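Local structure of endoglucanase (Bacillus akibai, 1UWW) at residues Trp30-Ala33 with Gly37-Thr40; Phe111-Pro114 with Trp119-Ala122. The protein hydrolyses internal beta-1,4-glucosidic linkages of cellulose, and the chain described here is its family 28 carbohydrate-binding module, which is specific for non-crystalline cellulose. All coordinates share one frame; numbering follows the deposited sequence.

Contact 1 (Trp30-Ala33 with Gly37-Thr40); sequences WDWA and GVKT
One face of the W32 indole lies against the backbone of V38 and K39, while its N-H edge meets the carbonyl of T40. V38 O sits 3.2 Å above the ring plane, over the middle of the bicycle, with W32 CD2 its closest atom at 3.3 Å. On the same face, but toward the rim, K39 CA stands 3.7 Å from the centroid of the five-membered ring, a CH-pi contact. In the plane of the indole, W32 NE1 donates to T40 O at 2.9 Å with an N-H...O angle of 158°, and the donor lies in the carbonyl plane as well. With CG anti to its carbonyl carbon (chi1 -68°), W32 reaches off the end of strand 30-32; the contact folds the loop leading from this strand of one sheet to strand 43-47 of the other back onto the indole. V38 meets the benzo end obliquely, its CG1 4.1 Å from W32 CZ2. The extended chain of K39 brings CE 3.6 Å from A33 O, and its NZ is bonded to G34 O. W55 packs edge-to-face with the indole, while T40 OG1 is held by E56 O of strand 50-58. The one N-H bond at the edge, together with the face contacts, would fix the rotation of the indole; V38 O, facing pi density, finds its hydrogen-bond donor in S36 OG.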
ATOM      1  N   TRP A  30     -23.195   2.360  -5.095  1.00 18.75           N
ATOM      2  CA  TRP A  30     -21.832   2.900  -5.230  1.00 18.66           C
ATOM      3  C   TRP A  30     -21.854   4.347  -5.695  1.00 19.50           C
ATOM      4  O   TRP A  30     -22.621   4.712  -6.593  1.00 20.97           O
ATOM      5  CB  TRP A  30     -21.030   2.034  -6.206  1.00 17.78           C
ATOM      6  CG  TRP A  30     -20.688   0.704  -5.629  1.00 17.37           C
ATOM      7  CD1 TRP A  30     -21.437  -0.438  -5.645  1.00 17.99           C
ATOM      8  CD2 TRP A  30     -19.506   0.398  -4.892  1.00 16.72           C
ATOM      9  NE1 TRP A  30     -20.777  -1.435  -4.977  1.00 18.23           N
ATOM     10  CE2 TRP A  30     -19.602  -0.943  -4.479  1.00 17.94           C
ATOM     11  CE3 TRP A  30     -18.389   1.142  -4.494  1.00 18.78           C
ATOM     12  CZ2 TRP A  30     -18.609  -1.565  -3.722  1.00 18.55           C
ATOM     13  CZ3 TRP A  30     -17.407   0.531  -3.747  1.00 19.20           C
ATOM     14  CH2 TRP A  30     -17.521  -0.821  -3.368  1.00 20.42           C
ATOM     15  N   ASP A  31     -20.967   5.151  -5.142  1.00 19.76           N
ATOM     16  CA  ASP A  31     -20.883   6.566  -5.455  1.00 20.08           C
ATOM     17  C   ASP A  31     -19.458   7.034  -5.213  1.00 19.83           C
ATOM     18  O   ASP A  31     -18.603   6.262  -4.759  1.00 19.73           O
ATOM     19  CB  ASP A  31     -21.835   7.334  -4.544  1.00 20.89           C
ATOM     20  CG  ASP A  31     -22.361   8.603  -5.151  1.00 24.23           C
ATOM     21  OD1 ASP A  31     -21.845   9.076  -6.182  1.00 26.05           O
ATOM     22  OD2 ASP A  31     -23.361   9.190  -4.644  1.00 32.39           O
ATOM     23  N   TRP A  32     -19.186   8.287  -5.524  1.00 19.47           N
ATOM     24  CA  TRP A  32     -17.905   8.897  -5.187  1.00 18.91           C
ATOM     25  C   TRP A  32     -17.850   9.260  -3.708  1.00 19.84           C
ATOM     26  O   TRP A  32     -18.802   9.847  -3.167  1.00 21.60           O
ATOM     27  CB  TRP A  32     -17.653  10.151  -6.011  1.00 19.22           C
ATOM     28  CG  TRP A  32     -17.441   9.909  -7.451  1.00 18.45           C
ATOM     29  CD1 TRP A  32     -18.160  10.436  -8.490  1.00 20.22           C
ATOM     30  CD2 TRP A  32     -16.430   9.075  -8.068  1.00 18.19           C
ATOM     31  NE1 TRP A  32     -17.671   9.992  -9.693  1.00 19.39           N
ATOM     32  CE2 TRP A  32     -16.604   9.153  -9.465  1.00 18.57           C
ATOM     33  CE3 TRP A  32     -15.372   8.296  -7.572  1.00 18.77           C
ATOM     34  CZ2 TRP A  32     -15.769   8.502 -10.359  1.00 18.58           C
ATOM     35  CZ3 TRP A  32     -14.566   7.635  -8.473  1.00 17.93           C
ATOM     36  CH2 TRP A  32     -14.764   7.750  -9.850  1.00 19.07           C
ATOM     37  N   ALA A  33     -16.736   8.969  -3.042  1.00 19.56           N
ATOM     38  CA  ALA A  33     -16.464   9.539  -1.728  1.00 21.08           C
ATOM     39  C   ALA A  33     -16.315  11.053  -1.876  1.00 22.32           C
ATOM     40  O   ALA A  33     -15.878  11.530  -2.930  1.00 21.97           O
ATOM     41  CB  ALA A  33     -15.209   8.930  -1.126  1.00 20.29           C
ATOM     42  N   GLY A  37     -10.657  12.405  -5.808  1.00 22.75           N
ATOM     43  CA  GLY A  37     -10.034  13.341  -6.731  1.00 22.62           C
ATOM     44  C   GLY A  37     -10.636  13.339  -8.130  1.00 23.38           C
ATOM     45  O   GLY A  37     -10.285  14.153  -8.994  1.00 23.99           O
ATOM     46  N   VAL A  38     -11.529  12.393  -8.393  1.00 22.60           N
ATOM     47  CA  VAL A  38     -12.205  12.264  -9.664  1.00 22.53           C
ATOM     48  C   VAL A  38     -13.681  12.141  -9.348  1.00 22.58           C
ATOM     49  O   VAL A  38     -14.088  11.312  -8.521  1.00 21.75           O
ATOM     50  CB  VAL A  38     -11.713  11.013 -10.438  1.00 22.74           C
ATOM     51  CG1 VAL A  38     -12.591  10.735 -11.671  1.00 23.26           C
ATOM     52  CG2 VAL A  38     -10.235  11.177 -10.822  1.00 23.98           C
ATOM     53  N   LYS A  39     -14.500  12.962  -9.993  1.00 23.78           N
ATOM     54  CA  LYS A  39     -15.930  12.939  -9.775  1.00 24.78           C
ATOM     55  C   LYS A  39     -16.705  12.928 -11.095  1.00 25.03           C
ATOM     56  O   LYS A  39     -17.867  13.344 -11.138  1.00 26.89           O
ATOM     57  CB  LYS A  39     -16.330  14.076  -8.827  1.00 25.33           C
ATOM     58  CG  LYS A  39     -15.801  13.838  -7.397  1.00 27.85           C
ATOM     59  CD  LYS A  39     -16.545  14.603  -6.353  1.00 31.38           C
ATOM     60  CE  LYS A  39     -15.878  14.492  -4.987  1.00 32.29           C
ATOM     61  NZ  LYS A  39     -16.240  15.627  -4.081  1.00 35.26           N
ATOM     62  N   THR A  40     -16.059  12.346 -12.113  1.00 25.10           N
ATOM     63  CA  THR A  40     -16.606  12.161 -13.467  1.00 25.20           C
ATOM     64  C   THR A  40     -17.825  11.207 -13.472  1.00 23.38           C
ATOM     65  O   THR A  40     -18.064  10.476 -12.521  1.00 22.52           O
ATOM     66  CB  THR A  40     -15.473  11.621 -14.476  1.00 23.55           C
ATOM     67  OG1 THR A  40     -14.944  10.348 -14.050  1.00 28.57           O
ATOM     68  CG2 THR A  40     -14.243  12.520 -14.552  1.00 26.96           C
TER

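Contact 2 (Phe111-Pro114 with Trp119-Ala122); sequences FQPP and WVQA
With chi1 near -60° at both F111 and V120, CG of F111 and CG1 of V120 lie anti to their carbonyl carbons, and V120 CG2 is turned to F111; the two side chains share a face because they are paired in an antiparallel beta hairpin of the module's beta-sandwich. V120 CG2 takes the crowded position between N and C. It touches F111 CB at 3.8 Å and approaches the edge of the phenyl ring near its plane. The other neighbour of this methyl is P113, whose CD is 3.9 Å away; P113 CG in turn meets V120 CG1, also at 3.9 Å. The valine thus fits against both the end of strand 104-111 and P113, two residues further on in the loop. F111 and V120, both buried, also meet L163 and M166, and I157, respectively.

The backbones of F111 and V120 form a hydrogen-bonded pair, the last bridge before the loop. F111 N donates to V120 O and V120 N returns the bond to F111 O, each at 2.9 Å; the second is nearly straight, with 170° at the hydrogen. F111 O, already the acceptor of V120 N, is also approached by W119 CA at 3.4 Å, a CA-H...O contact (135° at the hydrogen).

On the other side of the hairpin, Q112 NE2 comes within 4.3 Å of W119 CE3, approaching the indole obliquely. Q112 is held by Y118 O at NE2 and by N165 at OE1, linking the loop to strand 165-173. The start of strand 120-129 and the residue before it meet the second subunit: N156 of that subunit bonds W119 O, and P123 O of that subunit accepts from Q121 NE2. Q121 OE1 receives a weak bond from W119 NE1, 3.4 Å long.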
ATOM      1  N   PHE A 111     -12.387   0.773   5.483  1.00 16.82           N
ATOM      2  CA  PHE A 111     -13.695   0.824   6.103  1.00 17.88           C
ATOM      3  C   PHE A 111     -13.706   1.889   7.175  1.00 17.53           C
ATOM      4  O   PHE A 111     -12.654   2.313   7.663  1.00 18.06           O
ATOM      5  CB  PHE A 111     -14.060  -0.526   6.748  1.00 17.80           C
ATOM      6  CG  PHE A 111     -14.038  -1.680   5.799  1.00 19.34           C
ATOM      7  CD1 PHE A 111     -15.065  -1.882   4.889  1.00 18.33           C
ATOM      8  CD2 PHE A 111     -12.991  -2.574   5.802  1.00 21.88           C
ATOM      9  CE1 PHE A 111     -15.024  -2.966   4.019  1.00 19.34           C
ATOM     10  CE2 PHE A 111     -12.972  -3.646   4.934  1.00 22.12           C
ATOM     11  CZ  PHE A 111     -13.980  -3.819   4.055  1.00 19.93           C
ATOM     12  N   GLN A 112     -14.884   2.320   7.565  1.00 17.62           N
ATOM     13  CA  GLN A 112     -14.996   3.349   8.596  1.00 17.82           C
ATOM     14  C   GLN A 112     -15.917   2.941   9.768  1.00 18.53           C
ATOM     15  O   GLN A 112     -16.937   3.597  10.023  1.00 19.69           O
ATOM     16  CB  GLN A 112     -15.467   4.648   7.941  1.00 19.34           C
ATOM     17  CG  GLN A 112     -14.600   5.126   6.794  1.00 19.72           C
ATOM     18  CD  GLN A 112     -14.819   6.585   6.507  1.00 22.62           C
ATOM     19  OE1 GLN A 112     -15.545   6.939   5.591  1.00 23.00           O
ATOM     20  NE2 GLN A 112     -14.218   7.440   7.319  1.00 24.09           N
ATOM     21  N   PRO A 113     -15.540   1.907  10.515  1.00 19.58           N
ATOM     22  CA  PRO A 113     -16.323   1.480  11.688  1.00 20.02           C
ATOM     23  C   PRO A 113     -16.321   2.570  12.775  1.00 22.14           C
ATOM     24  O   PRO A 113     -15.251   2.958  13.211  1.00 21.49           O
ATOM     25  CB  PRO A 113     -15.575   0.245  12.207  1.00 20.37           C
ATOM     26  CG  PRO A 113     -14.197   0.341  11.603  1.00 21.41           C
ATOM     27  CD  PRO A 113     -14.321   1.105  10.344  1.00 19.95           C
ATOM     28  N   PRO A 114     -17.487   3.055  13.202  1.00 24.13           N
ATOM     29  CA  PRO A 114     -17.522   4.022  14.319  1.00 25.61           C
ATOM     30  C   PRO A 114     -16.848   3.518  15.595  1.00 27.25           C
ATOM     31  O   PRO A 114     -16.387   4.337  16.384  1.00 28.95           O
ATOM     32  CB  PRO A 114     -19.021   4.238  14.546  1.00 26.38           C
ATOM     33  CG  PRO A 114     -19.629   3.958  13.248  1.00 26.52           C
ATOM     34  CD  PRO A 114     -18.827   2.799  12.652  1.00 25.03           C
ATOM     35  N   TRP A 119     -11.876   4.524  10.760  1.00 21.00           N
ATOM     36  CA  TRP A 119     -10.813   4.265   9.785  1.00 20.41           C
ATOM     37  C   TRP A 119     -10.086   3.000  10.147  1.00 20.45           C
ATOM     38  O   TRP A 119      -9.376   2.941  11.158  1.00 20.97           O
ATOM     39  CB  TRP A 119      -9.784   5.418   9.717  1.00 20.05           C
ATOM     40  CG  TRP A 119      -8.865   5.285   8.557  1.00 20.79           C
ATOM     41  CD1 TRP A 119      -7.715   4.539   8.481  1.00 22.37           C
ATOM     42  CD2 TRP A 119      -9.021   5.905   7.297  1.00 22.21           C
ATOM     43  NE1 TRP A 119      -7.182   4.645   7.223  1.00 22.88           N
ATOM     44  CE2 TRP A 119      -7.950   5.490   6.472  1.00 23.78           C
ATOM     45  CE3 TRP A 119      -9.972   6.768   6.760  1.00 23.17           C
ATOM     46  CZ2 TRP A 119      -7.790   5.941   5.154  1.00 23.82           C
ATOM     47  CZ3 TRP A 119      -9.814   7.208   5.462  1.00 25.37           C
ATOM     48  CH2 TRP A 119      -8.736   6.791   4.669  1.00 26.46           C
ATOM     49  N   VAL A 120     -10.272   1.968   9.331  1.00 19.15           N
ATOM     50  CA  VAL A 120      -9.400   0.806   9.309  1.00 19.62           C
ATOM     51  C   VAL A 120      -9.064   0.543   7.851  1.00 18.92           C
ATOM     52  O   VAL A 120      -9.849   0.806   6.958  1.00 20.20           O
ATOM     53  CB  VAL A 120     -10.018  -0.443   9.973  1.00 20.10           C
ATOM     54  CG1 VAL A 120     -10.351  -0.195  11.433  1.00 22.00           C
ATOM     55  CG2 VAL A 120     -11.222  -0.953   9.220  1.00 21.29           C
ATOM     56  N   GLN A 121      -7.920  -0.023   7.600  1.00 20.27           N
ATOM     57  CA  GLN A 121      -7.439  -0.201   6.252  1.00 20.02           C
ATOM     58  C   GLN A 121      -6.900  -1.604   6.069  1.00 20.06           C
ATOM     59  O   GLN A 121      -6.195  -2.124   6.940  1.00 20.02           O
ATOM     60  CB  GLN A 121      -6.338   0.826   6.007  1.00 21.62           C
ATOM     61  CG  GLN A 121      -5.844   0.922   4.596  1.00 23.04           C
ATOM     62  CD  GLN A 121      -4.968   2.139   4.364  1.00 23.53           C
ATOM     63  OE1 GLN A 121      -5.053   3.124   5.107  1.00 27.51           O
ATOM     64  NE2 GLN A 121      -4.161   2.087   3.311  1.00 25.08           N
ATOM     65  N   ALA A 122      -7.190  -2.253   4.949  1.00 19.03           N
ATOM     66  CA  ALA A 122      -6.582  -3.537   4.682  1.00 19.31           C
ATOM     67  C   ALA A 122      -5.078  -3.298   4.567  1.00 19.58           C
ATOM     68  O   ALA A 122      -4.637  -2.351   3.878  1.00 18.90           O
ATOM     69  CB  ALA A 122      -7.116  -4.142   3.423  1.00 19.84           C
TER

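How the contacts relate
Along the chain the two contacts follow in series, neither nesting nor crossing. Contact 1 closes the first part of the loop that leads from strand 30-32 to strand 43-47, the passage from the five-stranded sheet to the six-stranded one. Much later, contact 2 closes the loop between strands 104-111 and 120-129. Strands 30-32 and 120-129 are the two outermost of the same five-stranded sheet within this chain, so the contacts mark its opposite margins; their centres are 19 Å apart and their nearest atoms about 7 Å. Strand 165-173 runs between them in the sheet, and M166 touches both W30 of contact 1's strand and F111 of contact 2.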